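PDB 6XP8: TfuA domain-containing protein from Methanosarcina acetivorans, which takes part in peptide backbone thioamidation, probably working alongside a YcaO protein. Local coordinates for residues A[2-7]-A[34-39]; A[14-19]-A[205-210]; A[49-54]-A[111-116]; A[132-137]-A[164-169]; A[141-146]-A[188-193]. All blocks are in the same frame, centred on the assembly; numbering follows the deposited sequence.

Contact 1: residues A[2-7]-A[34-39]; sequences RAVIFT and EKFVQQ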
# COMPACT_ATOMS: atom_id res chain seq x y z
N ARG A 2 20.33 -6.27 -11.90
CA ARG A 2 18.93 -6.47 -12.28
C ARG A 2 18.01 -6.31 -11.07
O ARG A 2 18.33 -6.78 -9.97
CB ARG A 2 18.72 -7.85 -12.91
CG ARG A 2 19.45 -8.09 -14.23
CD ARG A 2 18.53 -7.96 -15.44
NE ARG A 2 18.60 -6.63 -16.06
CZ ARG A 2 17.57 -5.79 -16.19
NH1 ARG A 2 16.35 -6.11 -15.75
NH2 ARG A 2 17.76 -4.61 -16.77
N ALA A 3 16.87 -5.65 -11.29
CA ALA A 3 15.85 -5.48 -10.25
C ALA A 3 14.58 -6.27 -10.54
O ALA A 3 14.15 -6.38 -11.69
CB ALA A 3 15.52 -4.01 -10.06
N VAL A 4 13.99 -6.80 -9.47
CA VAL A 4 12.67 -7.43 -9.50
C VAL A 4 11.74 -6.68 -8.53
O VAL A 4 12.13 -6.39 -7.39
CB VAL A 4 12.74 -8.97 -9.26
CG1 VAL A 4 13.39 -9.31 -7.92
CG2 VAL A 4 11.38 -9.62 -9.40
N ILE A 5 10.54 -6.34 -9.00
CA ILE A 5 9.56 -5.58 -8.21
C ILE A 5 8.24 -6.33 -8.11
O ILE A 5 7.65 -6.71 -9.13
CB ILE A 5 9.28 -4.17 -8.79
CG1 ILE A 5 10.58 -3.40 -9.09
CG2 ILE A 5 8.32 -3.36 -7.91
CD1 ILE A 5 11.39 -3.01 -7.87
N PHE A 6 7.77 -6.53 -6.89
CA PHE A 6 6.48 -7.19 -6.65
C PHE A 6 5.43 -6.13 -6.41
O PHE A 6 5.42 -5.47 -5.36
CB PHE A 6 6.59 -8.16 -5.47
CG PHE A 6 7.61 -9.24 -5.68
CD1 PHE A 6 7.26 -10.44 -6.31
CD2 PHE A 6 8.93 -9.07 -5.26
CE1 PHE A 6 8.20 -11.44 -6.51
CE2 PHE A 6 9.88 -10.07 -5.48
CZ PHE A 6 9.51 -11.26 -6.10
N THR A 7 4.55 -5.94 -7.40
CA THR A 7 3.50 -4.91 -7.36
C THR A 7 2.31 -5.28 -8.26
O THR A 7 2.19 -6.44 -8.68
CB THR A 7 4.07 -3.47 -7.58
OG1 THR A 7 3.11 -2.49 -7.16
CG2 THR A 7 4.49 -3.20 -9.03
N GLU A 34 13.41 -16.25 -3.17
CA GLU A 34 14.64 -17.04 -3.34
C GLU A 34 14.94 -17.41 -4.80
O GLU A 34 16.11 -17.52 -5.16
CB GLU A 34 14.65 -18.28 -2.43
CG GLU A 34 16.04 -18.89 -2.19
CD GLU A 34 17.03 -17.97 -1.48
OE1 GLU A 34 18.24 -18.08 -1.76
OE2 GLU A 34 16.61 -17.14 -0.64
N LYS A 35 13.89 -17.56 -5.62
CA LYS A 35 14.04 -17.80 -7.06
C LYS A 35 14.88 -16.70 -7.72
O LYS A 35 15.79 -16.98 -8.51
CB LYS A 35 12.68 -17.91 -7.76
CG LYS A 35 12.74 -18.41 -9.20
CD LYS A 35 11.40 -18.29 -9.91
CE LYS A 35 11.49 -18.84 -11.33
NZ LYS A 35 10.23 -18.62 -12.10
N PHE A 36 14.57 -15.45 -7.37
CA PHE A 36 15.24 -14.29 -7.94
C PHE A 36 16.63 -14.05 -7.36
O PHE A 36 17.54 -13.64 -8.08
CB PHE A 36 14.33 -13.05 -7.85
CG PHE A 36 13.06 -13.21 -8.62
CD1 PHE A 36 13.04 -13.04 -10.01
CD2 PHE A 36 11.88 -13.58 -7.98
CE1 PHE A 36 11.87 -13.21 -10.74
CE2 PHE A 36 10.70 -13.76 -8.70
CZ PHE A 36 10.70 -13.57 -10.08
N VAL A 37 16.78 -14.34 -6.07
CA VAL A 37 18.10 -14.36 -5.40
C VAL A 37 19.04 -15.33 -6.12
O VAL A 37 20.19 -14.98 -6.42
CB VAL A 37 17.98 -14.69 -3.89
CG1 VAL A 37 19.35 -14.81 -3.22
CG2 VAL A 37 17.14 -13.64 -3.17
N GLN A 38 18.54 -16.54 -6.42
CA GLN A 38 19.34 -17.57 -7.09
C GLN A 38 19.62 -17.28 -8.57
O GLN A 38 20.60 -17.77 -9.12
CB GLN A 38 18.72 -18.97 -6.91
CG GLN A 38 18.71 -19.50 -5.48
CD GLN A 38 20.09 -19.61 -4.84
OE1 GLN A 38 21.06 -20.05 -5.47
NE2 GLN A 38 20.19 -19.22 -3.58
N GLN A 39 18.75 -16.48 -9.19
CA GLN A 39 18.95 -16.02 -10.58
C GLN A 39 19.96 -14.88 -10.69
O GLN A 39 20.32 -14.47 -11.80
CB GLN A 39 17.61 -15.62 -11.21
CG GLN A 39 16.76 -16.79 -11.70
CD GLN A 39 15.44 -16.37 -12.33
OE1 GLN A 39 15.16 -15.18 -12.51
NE2 GLN A 39 14.62 -17.35 -12.68
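Val4 and Phe6 of strand 3-6 both meet the ring of Phe36 from helix 33-38, and no hydrogen bond crosses between the segments. Val4 CG2 stands nearly centred over one face of Phe36, 3.8 Å from the ring centroid and 10° off the normal, a CH-pi contact. The other methyl, Val4 CG1, packs 3.9 Å from Phe36 CB; with chi1 at 59°, it sits between the backbone N and the carbonyl carbon, which leaves CG2 to cover the ring. Phe6 turns an edge toward Phe36 in an offset edge-to-face pair with planes at 77°, and Phe6 CZ comes 3.8 Å from Phe36 CE2. Helix 33-38 joins strands 23-25 and 43-46 and passes over the strand lying between them, a beta-alpha-beta crossover in a parallel sheet ordered 2-1-3-4-5, as in flavodoxin-like folds. Replacing Phe36 with an alanine would probably open a gap above Val4 CG2 and leave the Phe6 edge without its partner ring. Tyr41 adds a further edge-to-face contact to Phe36, and Gln25 packs against all three side chains. On the helix itself, Gln38 NE2 donates to Glu34 OE1 at 2.9 Å, while Glu34 OE2 bonds Ser64 OG.

Contact 2: residues A[14-19]-A[205-210]; sequences EDAKKI and LVLETV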
# COMPACT_ATOMS: atom_id res chain seq x y z
N GLU A 14 1.80 -1.67 -15.78
CA GLU A 14 1.78 -0.73 -16.90
C GLU A 14 2.31 0.65 -16.51
O GLU A 14 3.13 1.23 -17.22
CB GLU A 14 0.35 -0.60 -17.48
CG GLU A 14 -0.25 -1.90 -18.02
CD GLU A 14 -1.06 -2.67 -16.98
OE1 GLU A 14 -0.47 -3.25 -16.04
OE2 GLU A 14 -2.31 -2.72 -17.11
N ASP A 15 1.85 1.16 -15.37
CA ASP A 15 2.25 2.48 -14.89
C ASP A 15 3.64 2.48 -14.25
O ASP A 15 4.37 3.47 -14.35
CB ASP A 15 1.20 3.05 -13.93
CG ASP A 15 -0.09 3.44 -14.63
OD1 ASP A 15 -0.10 3.52 -15.88
OD2 ASP A 15 -1.09 3.67 -13.93
N ALA A 16 4.01 1.37 -13.62
CA ALA A 16 5.34 1.23 -13.03
C ALA A 16 6.44 1.14 -14.08
O ALA A 16 7.52 1.71 -13.89
CB ALA A 16 5.38 0.04 -12.09
N LYS A 17 6.15 0.44 -15.19
CA LYS A 17 7.11 0.12 -16.27
C LYS A 17 7.73 1.33 -16.94
O LYS A 17 8.88 1.28 -17.38
CB LYS A 17 6.44 -0.73 -17.35
CG LYS A 17 6.72 -2.21 -17.22
CD LYS A 17 5.76 -3.03 -18.06
CE LYS A 17 6.39 -4.35 -18.48
NZ LYS A 17 6.80 -5.22 -17.35
N LYS A 18 6.95 2.41 -17.01
CA LYS A 18 7.37 3.65 -17.63
C LYS A 18 8.34 4.40 -16.73
O LYS A 18 9.28 5.03 -17.22
CB LYS A 18 6.15 4.51 -17.97
CG LYS A 18 5.18 3.87 -18.95
CD LYS A 18 3.80 4.50 -18.83
CE LYS A 18 2.83 3.95 -19.85
NZ LYS A 18 1.58 4.76 -19.89
N ILE A 19 8.11 4.31 -15.41
CA ILE A 19 8.93 4.95 -14.37
C ILE A 19 10.28 4.23 -14.21
O ILE A 19 11.32 4.88 -14.13
CB ILE A 19 8.16 5.04 -13.03
CG1 ILE A 19 6.92 5.94 -13.18
CG2 ILE A 19 9.05 5.55 -11.89
CD1 ILE A 19 5.82 5.69 -12.18
N LEU A 205 7.76 6.05 -4.86
CA LEU A 205 8.98 6.21 -4.05
C LEU A 205 9.82 4.94 -3.97
O LEU A 205 11.05 5.02 -4.00
CB LEU A 205 8.66 6.76 -2.66
CG LEU A 205 8.22 8.22 -2.51
CD1 LEU A 205 7.91 8.50 -1.04
CD2 LEU A 205 9.25 9.20 -3.05
N VAL A 206 9.17 3.77 -3.89
CA VAL A 206 9.89 2.48 -3.91
C VAL A 206 10.63 2.31 -5.24
O VAL A 206 11.82 1.97 -5.25
CB VAL A 206 8.96 1.27 -3.63
CG1 VAL A 206 9.72 -0.04 -3.74
CG2 VAL A 206 8.33 1.39 -2.25
N LEU A 207 9.92 2.58 -6.34
CA LEU A 207 10.49 2.49 -7.69
C LEU A 207 11.72 3.38 -7.84
O LEU A 207 12.74 2.94 -8.38
CB LEU A 207 9.44 2.84 -8.74
CG LEU A 207 8.20 1.94 -8.85
CD1 LEU A 207 7.31 2.46 -9.95
CD2 LEU A 207 8.54 0.46 -9.07
N GLU A 208 11.63 4.60 -7.32
CA GLU A 208 12.72 5.58 -7.41
C GLU A 208 13.91 5.19 -6.55
O GLU A 208 15.06 5.40 -6.95
CB GLU A 208 12.20 7.00 -7.12
CG GLU A 208 11.24 7.48 -8.21
CD GLU A 208 10.54 8.80 -7.94
OE1 GLU A 208 10.29 9.16 -6.77
OE2 GLU A 208 10.21 9.48 -8.94
N THR A 209 13.64 4.59 -5.38
CA THR A 209 14.69 4.06 -4.49
C THR A 209 15.41 2.86 -5.12
O THR A 209 16.65 2.80 -5.11
CB THR A 209 14.13 3.69 -3.09
OG1 THR A 209 13.57 4.87 -2.50
CG2 THR A 209 15.22 3.16 -2.16
N VAL A 210 14.64 1.94 -5.69
CA VAL A 210 15.19 0.78 -6.41
C VAL A 210 16.06 1.26 -7.59
O VAL A 210 17.17 0.77 -7.78
CB VAL A 210 14.08 -0.21 -6.87
CG1 VAL A 210 14.64 -1.28 -7.78
CG2 VAL A 210 13.42 -0.86 -5.66
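Ala16 and Ile19 meet Leu207 through aliphatic groups alone, no ring of either segment taking part; the flat group to note is the peptide carbonyl of Leu205, whose oxygen is reached from opposite faces of its plane by Thr209 N and Thr209 OG1, the hydroxyl at 2.9 Å from Leu205 O. Across the contact Leu207 CD1 does most of the touching. It lies 3.8 Å from Ala16 CB and 4.0 Å from Ile19 CG2, so one methyl is received by residues a helical turn apart. Ile19 CG2 is anti to its own nitrogen (CG1 at chi1 -64°), beside the carbonyl carbon, and also comes 4.2 Å from Leu207 CB. The two side chains cross at about a right angle. Asp15 adds a salt bridge to Arg200 and Ile19 O accepts from Lys211 NZ, so polar ties join the same two helices. Tyr24 of strand 23-25 packs on both Ala16 and Leu207, and Ile5 of strand 3-6 on Leu207: helices 13-19 and 198-215 pack together against the parallel sheet.

Contact 3: residues A[49-54]-A[111-116]; sequences GIFFDR and EVAVST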
# COMPACT_ATOMS: atom_id res chain seq x y z
N GLY A 49 1.93 -7.52 -1.59
CA GLY A 49 2.03 -8.93 -1.24
C GLY A 49 0.76 -9.43 -0.62
O GLY A 49 -0.03 -8.66 -0.05
N ILE A 50 0.55 -10.74 -0.72
CA ILE A 50 -0.61 -11.40 -0.10
C ILE A 50 -0.43 -11.36 1.42
O ILE A 50 0.67 -11.60 1.93
CB ILE A 50 -0.81 -12.84 -0.66
CG1 ILE A 50 -1.52 -12.79 -2.01
CG2 ILE A 50 -1.66 -13.69 0.27
CD1 ILE A 50 -0.66 -12.41 -3.19
N PHE A 51 -1.51 -11.03 2.14
CA PHE A 51 -1.47 -10.88 3.60
C PHE A 51 -1.83 -12.13 4.40
O PHE A 51 -1.45 -12.24 5.57
CB PHE A 51 -2.32 -9.68 4.06
CG PHE A 51 -1.78 -8.36 3.62
CD1 PHE A 51 -0.57 -7.88 4.13
CD2 PHE A 51 -2.47 -7.58 2.68
CE1 PHE A 51 -0.05 -6.65 3.71
CE2 PHE A 51 -1.96 -6.35 2.26
CZ PHE A 51 -0.75 -5.89 2.78
N PHE A 52 -2.54 -13.06 3.77
CA PHE A 52 -2.95 -14.31 4.42
C PHE A 52 -1.73 -15.11 4.89
O PHE A 52 -0.76 -15.26 4.14
CB PHE A 52 -3.84 -15.15 3.49
CG PHE A 52 -5.03 -14.41 2.96
CD1 PHE A 52 -5.93 -13.77 3.83
CD2 PHE A 52 -5.26 -14.33 1.59
CE1 PHE A 52 -7.03 -13.07 3.34
CE2 PHE A 52 -6.36 -13.64 1.09
CZ PHE A 52 -7.24 -13.01 1.97
N ASP A 53 -1.80 -15.58 6.14
CA ASP A 53 -0.70 -16.29 6.83
C ASP A 53 0.01 -17.36 6.02
O ASP A 53 1.24 -17.39 5.98
CB ASP A 53 -1.22 -16.92 8.12
CG ASP A 53 -0.73 -16.22 9.35
OD1 ASP A 53 -1.26 -15.13 9.68
OD2 ASP A 53 0.18 -16.77 10.02
N ARG A 54 -0.77 -18.24 5.37
CA ARG A 54 -0.21 -19.38 4.62
C ARG A 54 0.69 -18.93 3.47
O ARG A 54 1.68 -19.60 3.16
CB ARG A 54 -1.34 -20.29 4.11
CG ARG A 54 -0.88 -21.56 3.38
CD ARG A 54 -0.23 -22.56 4.34
NE ARG A 54 0.43 -23.67 3.67
CZ ARG A 54 1.69 -23.67 3.23
NH1 ARG A 54 2.46 -22.59 3.36
NH2 ARG A 54 2.19 -24.76 2.65
N GLU A 111 -4.57 -1.89 7.80
CA GLU A 111 -4.36 -0.53 7.30
C GLU A 111 -4.16 -0.46 5.78
O GLU A 111 -4.49 0.55 5.15
CB GLU A 111 -3.18 0.14 8.02
CG GLU A 111 -3.45 0.44 9.49
CD GLU A 111 -4.50 1.53 9.72
OE1 GLU A 111 -4.64 2.44 8.86
OE2 GLU A 111 -5.18 1.47 10.77
N VAL A 112 -3.63 -1.54 5.21
CA VAL A 112 -3.25 -1.57 3.79
C VAL A 112 -3.96 -2.63 2.93
O VAL A 112 -3.91 -2.55 1.71
CB VAL A 112 -1.72 -1.69 3.61
CG1 VAL A 112 -1.03 -0.37 3.94
CG2 VAL A 112 -1.13 -2.82 4.45
N ALA A 113 -4.62 -3.60 3.57
CA ALA A 113 -5.30 -4.69 2.84
C ALA A 113 -6.34 -4.16 1.84
O ALA A 113 -7.12 -3.25 2.17
CB ALA A 113 -5.95 -5.66 3.81
N VAL A 114 -6.32 -4.72 0.63
CA VAL A 114 -7.31 -4.43 -0.43
C VAL A 114 -7.77 -5.70 -1.12
O VAL A 114 -6.98 -6.63 -1.35
CB VAL A 114 -6.81 -3.43 -1.51
CG1 VAL A 114 -6.84 -2.01 -0.99
CG2 VAL A 114 -5.43 -3.78 -2.04
N SER A 115 -9.06 -5.75 -1.46
CA SER A 115 -9.55 -6.78 -2.36
C SER A 115 -9.12 -6.41 -3.79
O SER A 115 -9.05 -5.23 -4.14
CB SER A 115 -11.07 -6.96 -2.25
OG SER A 115 -11.74 -5.85 -2.81
N THR A 116 -8.80 -7.43 -4.59
CA THR A 116 -8.26 -7.19 -5.92
C THR A 116 -8.90 -8.12 -6.94
O THR A 116 -9.43 -9.18 -6.58
CB THR A 116 -6.73 -7.38 -5.98
OG1 THR A 116 -6.39 -8.72 -5.59
CG2 THR A 116 -5.99 -6.37 -5.09
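Phe51 reaches across from one irregular loop to Val112 and Ala113 of another, and nearly all of the buried surface gathers round its ring. The tight part is at the far end: Phe51 CZ comes 3.5 Å from Val112 CG2, the two side chains crossing at about a right angle. Farther back along the ring, Phe51 CE2 lies 3.8 Å from Ala113 CA, while the Ala113 methyl is looser, its CB 4.1 Å from Phe51 CD2. Val112 CG1 is anti to the carbonyl carbon (chi1 -74°), which puts CG2 between the two backbone branches and in the path of the ring. One face of Phe51 is covered from its own loop by Gly49 O, 3.7 Å above the plane over the ring centre. Val112 also packs on Val97 and Tyr101 of helix 96-102 and on Val129 of helix 128-140. The other side of the contact is loose. Phe52, Asp53 and Arg54 are exposed and do not meet 111-116, though Phe52 packs on Tyr161, and the Val114 side chain makes no contact with 49-54. Polar groups find partners beyond the contact: Glu111 pairs with Arg132 and Val112 O accepts from Lys199 NZ. With apolar packing alone between the segments, the loop that follows strand 43-46 and the one between helices 96-102 and 128-140 are probably held together by shape and burial rather than by a directional bond.

Contact 4: residues A[132-137]-A[164-169]; sequences RETLKA and RSYLGL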
# COMPACT_ATOMS: atom_id res chain seq x y z
N ARG A 132 -7.94 7.36 5.29
CA ARG A 132 -7.41 8.27 6.31
C ARG A 132 -6.97 9.60 5.71
O ARG A 132 -7.40 10.67 6.16
CB ARG A 132 -6.23 7.62 7.06
CG ARG A 132 -6.60 6.47 7.99
CD ARG A 132 -5.39 6.01 8.79
NE ARG A 132 -5.68 4.89 9.69
CZ ARG A 132 -6.25 4.98 10.89
NH1 ARG A 132 -6.63 6.16 11.38
NH2 ARG A 132 -6.45 3.88 11.61
N GLU A 133 -6.14 9.52 4.67
CA GLU A 133 -5.57 10.70 4.01
C GLU A 133 -6.59 11.50 3.21
O GLU A 133 -6.51 12.74 3.15
CB GLU A 133 -4.39 10.28 3.13
CG GLU A 133 -3.15 9.90 3.91
CD GLU A 133 -2.60 11.05 4.74
OE1 GLU A 133 -2.05 11.99 4.15
OE2 GLU A 133 -2.73 11.00 5.98
N THR A 134 -7.54 10.80 2.60
CA THR A 134 -8.59 11.43 1.79
C THR A 134 -9.62 12.12 2.68
O THR A 134 -10.04 13.24 2.37
CB THR A 134 -9.22 10.44 0.79
OG1 THR A 134 -8.19 9.93 -0.07
CG2 THR A 134 -10.28 11.11 -0.08
N LEU A 135 -10.00 11.48 3.80
CA LEU A 135 -10.88 12.13 4.79
C LEU A 135 -10.24 13.36 5.44
O LEU A 135 -10.93 14.34 5.72
CB LEU A 135 -11.37 11.15 5.85
CG LEU A 135 -12.45 10.14 5.43
CD1 LEU A 135 -12.76 9.18 6.58
CD2 LEU A 135 -13.74 10.81 4.96
N LYS A 136 -8.92 13.31 5.67
CA LYS A 136 -8.16 14.47 6.15
C LYS A 136 -8.20 15.63 5.16
O LYS A 136 -8.45 16.77 5.55
CB LYS A 136 -6.72 14.09 6.50
CG LYS A 136 -6.58 13.59 7.93
CD LYS A 136 -5.25 12.91 8.18
CE LYS A 136 -5.19 12.38 9.60
NZ LYS A 136 -3.84 11.84 9.95
N ALA A 137 -7.97 15.33 3.88
CA ALA A 137 -8.05 16.32 2.79
C ALA A 137 -9.45 16.91 2.64
O ALA A 137 -9.61 18.11 2.44
CB ALA A 137 -7.57 15.72 1.48
N ARG A 164 -14.83 -1.90 1.74
CA ARG A 164 -14.34 -0.53 1.88
C ARG A 164 -14.30 0.16 0.52
O ARG A 164 -13.52 -0.22 -0.36
CB ARG A 164 -12.95 -0.49 2.53
CG ARG A 164 -12.96 -0.60 4.04
CD ARG A 164 -11.54 -0.65 4.60
NE ARG A 164 -11.59 -0.96 6.03
CZ ARG A 164 -10.62 -1.54 6.73
NH1 ARG A 164 -9.48 -1.91 6.16
NH2 ARG A 164 -10.81 -1.76 8.03
N SER A 165 -15.17 1.15 0.34
CA SER A 165 -15.17 2.01 -0.84
C SER A 165 -15.72 3.37 -0.45
O SER A 165 -16.44 3.48 0.55
CB SER A 165 -16.00 1.41 -1.98
OG SER A 165 -17.40 1.42 -1.69
N TYR A 166 -15.40 4.40 -1.23
CA TYR A 166 -15.89 5.74 -0.96
C TYR A 166 -17.41 5.85 -1.11
O TYR A 166 -18.06 6.53 -0.31
CB TYR A 166 -15.16 6.78 -1.80
CG TYR A 166 -13.68 6.86 -1.48
CD1 TYR A 166 -13.24 7.27 -0.22
CD2 TYR A 166 -12.73 6.52 -2.45
CE1 TYR A 166 -11.88 7.33 0.08
CE2 TYR A 166 -11.37 6.58 -2.16
CZ TYR A 166 -10.95 7.00 -0.90
OH TYR A 166 -9.61 7.06 -0.60
N LEU A 167 -17.95 5.16 -2.11
CA LEU A 167 -19.40 5.06 -2.29
C LEU A 167 -20.06 4.32 -1.13
O LEU A 167 -21.06 4.79 -0.60
CB LEU A 167 -19.76 4.43 -3.64
CG LEU A 167 -21.22 4.17 -4.05
CD1 LEU A 167 -22.20 5.31 -3.77
CD2 LEU A 167 -21.24 3.84 -5.53
N GLY A 168 -19.48 3.18 -0.73
CA GLY A 168 -20.00 2.38 0.38
C GLY A 168 -19.97 3.13 1.70
O GLY A 168 -20.92 3.06 2.49
N LEU A 169 -18.88 3.87 1.92
CA LEU A 169 -18.68 4.64 3.14
C LEU A 169 -19.67 5.80 3.26
O LEU A 169 -20.26 5.98 4.33
CB LEU A 169 -17.23 5.15 3.22
CG LEU A 169 -16.71 5.78 4.52
CD1 LEU A 169 -16.74 4.77 5.67
CD2 LEU A 169 -15.31 6.33 4.32
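Tyr166 and Thr134 bury the most surface here, with Leu135 next, and together they join helix 128-140 to the first turn of helix 166-175. The phenol of Tyr166 points at Thr134: Tyr166 OH lies 3.2 Å from Thr134 OG1 and 3.7 Å from Thr134 CB, while Thr134 CG2 approaches Tyr166 CE1 at 4.1 Å. Chi1 of -59° sets Thr134 OG1 beside its own nitrogen and directs it back along the helix to Asn130 O; the same oxygen also bonds Val196 N. The hydroxyl of Tyr166 is hydrogen-bonded to Glu195 OE2, so both buried hydroxyls have partners on the loop after helix 181-193. Leu135 adds a looser apolar touch, its CD1 4.4 Å from Leu169 CD2, one turn beyond Tyr166, and Ile131 packs on both Tyr166 and Leu169. The turn carrying Tyr166 is fixed at its start by Ser165, the N-cap, whose OG accepts from Gly168 N at 2.9 Å and 151°. The contact thus mixes chemistry: leucines and the aromatic ring fill space between the helices, while the Tyr166 hydroxyl is likely to be held in place by its bond to Glu195, and Thr134 ties the same loop to helix 128-140.

Contact 5: residues A[141-146]-A[188-193]; sequences TGLVSE and LDFCLN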
# COMPACT_ATOMS: atom_id res chain seq x y z
N THR A 141 -10.73 20.81 3.01
CA THR A 141 -11.52 21.48 1.97
C THR A 141 -12.88 21.96 2.53
O THR A 141 -13.63 22.67 1.85
CB THR A 141 -11.70 20.57 0.73
OG1 THR A 141 -10.50 19.83 0.50
CG2 THR A 141 -12.02 21.38 -0.53
N GLY A 142 -13.17 21.59 3.78
CA GLY A 142 -14.40 21.98 4.47
C GLY A 142 -15.61 21.18 4.02
O GLY A 142 -16.74 21.66 4.10
N LEU A 143 -15.37 19.96 3.54
CA LEU A 143 -16.44 19.10 3.06
C LEU A 143 -17.03 18.21 4.16
O LEU A 143 -18.12 17.66 3.99
CB LEU A 143 -15.97 18.27 1.86
CG LEU A 143 -15.63 19.08 0.60
CD1 LEU A 143 -14.68 18.30 -0.29
CD2 LEU A 143 -16.87 19.52 -0.17
N VAL A 144 -16.28 18.05 5.25
CA VAL A 144 -16.77 17.41 6.48
C VAL A 144 -16.40 18.24 7.71
O VAL A 144 -15.39 18.97 7.71
CB VAL A 144 -16.30 15.94 6.67
CG1 VAL A 144 -16.86 15.02 5.59
CG2 VAL A 144 -14.78 15.82 6.73
N SER A 145 -17.22 18.13 8.76
CA SER A 145 -16.86 18.60 10.09
C SER A 145 -15.93 17.59 10.75
O SER A 145 -15.76 16.47 10.24
CB SER A 145 -18.12 18.75 10.94
OG SER A 145 -18.63 17.47 11.29
N GLU A 146 -15.35 17.95 11.89
CA GLU A 146 -14.51 17.04 12.65
C GLU A 146 -15.30 15.83 13.15
O GLU A 146 -14.80 14.70 13.09
CB GLU A 146 -13.81 17.77 13.80
CG GLU A 146 -12.35 17.40 13.93
CD GLU A 146 -11.53 18.46 14.64
OE1 GLU A 146 -10.49 18.89 14.09
OE2 GLU A 146 -11.93 18.88 15.75
N LEU A 188 -18.38 12.39 -1.74
CA LEU A 188 -18.12 11.31 -2.70
C LEU A 188 -17.44 11.80 -3.98
O LEU A 188 -16.50 11.16 -4.47
CB LEU A 188 -19.40 10.52 -3.01
CG LEU A 188 -19.32 9.33 -3.98
CD1 LEU A 188 -18.25 8.32 -3.59
CD2 LEU A 188 -20.68 8.66 -4.10
N ASP A 189 -17.92 12.92 -4.53
CA ASP A 189 -17.30 13.56 -5.69
C ASP A 189 -15.83 13.90 -5.43
O ASP A 189 -14.97 13.63 -6.27
CB ASP A 189 -18.08 14.81 -6.11
CG ASP A 189 -19.40 14.48 -6.79
OD1 ASP A 189 -19.55 13.39 -7.39
OD2 ASP A 189 -20.31 15.34 -6.73
N PHE A 190 -15.56 14.46 -4.25
CA PHE A 190 -14.20 14.78 -3.82
C PHE A 190 -13.32 13.53 -3.74
O PHE A 190 -12.19 13.55 -4.21
CB PHE A 190 -14.18 15.53 -2.48
CG PHE A 190 -12.79 15.81 -1.97
CD1 PHE A 190 -12.07 16.92 -2.44
CD2 PHE A 190 -12.18 14.98 -1.03
CE1 PHE A 190 -10.79 17.19 -1.97
CE2 PHE A 190 -10.89 15.24 -0.56
CZ PHE A 190 -10.20 16.35 -1.03
N CYS A 191 -13.85 12.47 -3.13
CA CYS A 191 -13.11 11.22 -2.95
C CYS A 191 -12.79 10.54 -4.28
O CYS A 191 -11.73 9.92 -4.42
CB CYS A 191 -13.89 10.27 -2.04
SG CYS A 191 -13.96 10.75 -0.30
N LEU A 192 -13.70 10.66 -5.24
CA LEU A 192 -13.54 10.01 -6.55
C LEU A 192 -12.63 10.77 -7.52
O LEU A 192 -12.05 10.16 -8.43
CB LEU A 192 -14.90 9.72 -7.19
CG LEU A 192 -15.77 8.62 -6.56
CD1 LEU A 192 -17.13 8.56 -7.23
CD2 LEU A 192 -15.10 7.25 -6.57
N ASN A 193 -12.48 12.08 -7.29
CA ASN A 193 -11.71 12.96 -8.19
C ASN A 193 -10.42 13.51 -7.59
O ASN A 193 -9.52 13.91 -8.33
CB ASN A 193 -12.60 14.10 -8.68
CG ASN A 193 -13.76 13.62 -9.53
OD1 ASN A 193 -13.57 12.98 -10.56
ND2 ASN A 193 -14.98 13.92 -9.09
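With chi1 at 177°, Phe190 carries its CG anti to the backbone nitrogen and swings its ring off helix 181-193 toward Leu143 and Thr141; Leu143, with CG beside its own nitrogen (chi1 -65°), reaches out to meet it. Leu143 CD1 packs at the root of the ring, 3.5 Å from Phe190 CG and 3.6 Å from Phe190 CB. At the far end Thr141 OG1 lies 3.6 Å from Phe190 CE1 and 3.8 Å from Phe190 CZ. Thus a methyl and a hydroxyl from residues two apart touch successive parts of one ring, both approaching obliquely. The Thr141 oxygen does not depend on the ring for a polar mate, being hydrogen-bonded to Ala137 O one turn back. Between the two touching residues, Gly142 ends helix 128-140 in a Schellman motif with a positive phi of 77°, a conformation that favours glycine, and the chain turns there to bring Leu143 beside Thr141. Cutting Phe190 back to an alanine is likely to open a gap beside Leu143 CD1 and uncover the Thr141 hydroxyl on that side. Ser145 is the N-cap of helix 146-157, its OG capping a backbone N, while its own N bonds Glu148 OE1. The contact lies at the surface, at the junction of helices 128-140 and 146-157: Phe190 also packs on Ala137 and Ala138, while Leu188 and Cys191 of helix 181-193 meet Tyr166 of helix 166-175.

From the N terminus, strand 3-6 opens contact 1, which closes at helix 33-38 and spans the first crossover of the sheet. Contact 2 opens within that loop, at helix 13-19, and closes near the C terminus on helix 198-215, so it crosses contact 1, touching it through Ala3 and Ile5 on Val210. Contacts 3, 4 and 5 nest inside the long loop of contact 2. Contact 3 joins two loops and closes before contact 4 begins, the two bridged by Glu111 and Arg132. Contact 4 runs from helix 128-140 to helix 166-175; contact 5 opens within it, after helix 128-140, and closes on helix 181-193, so the two cross in the helical region across the chain's centre from contact 1.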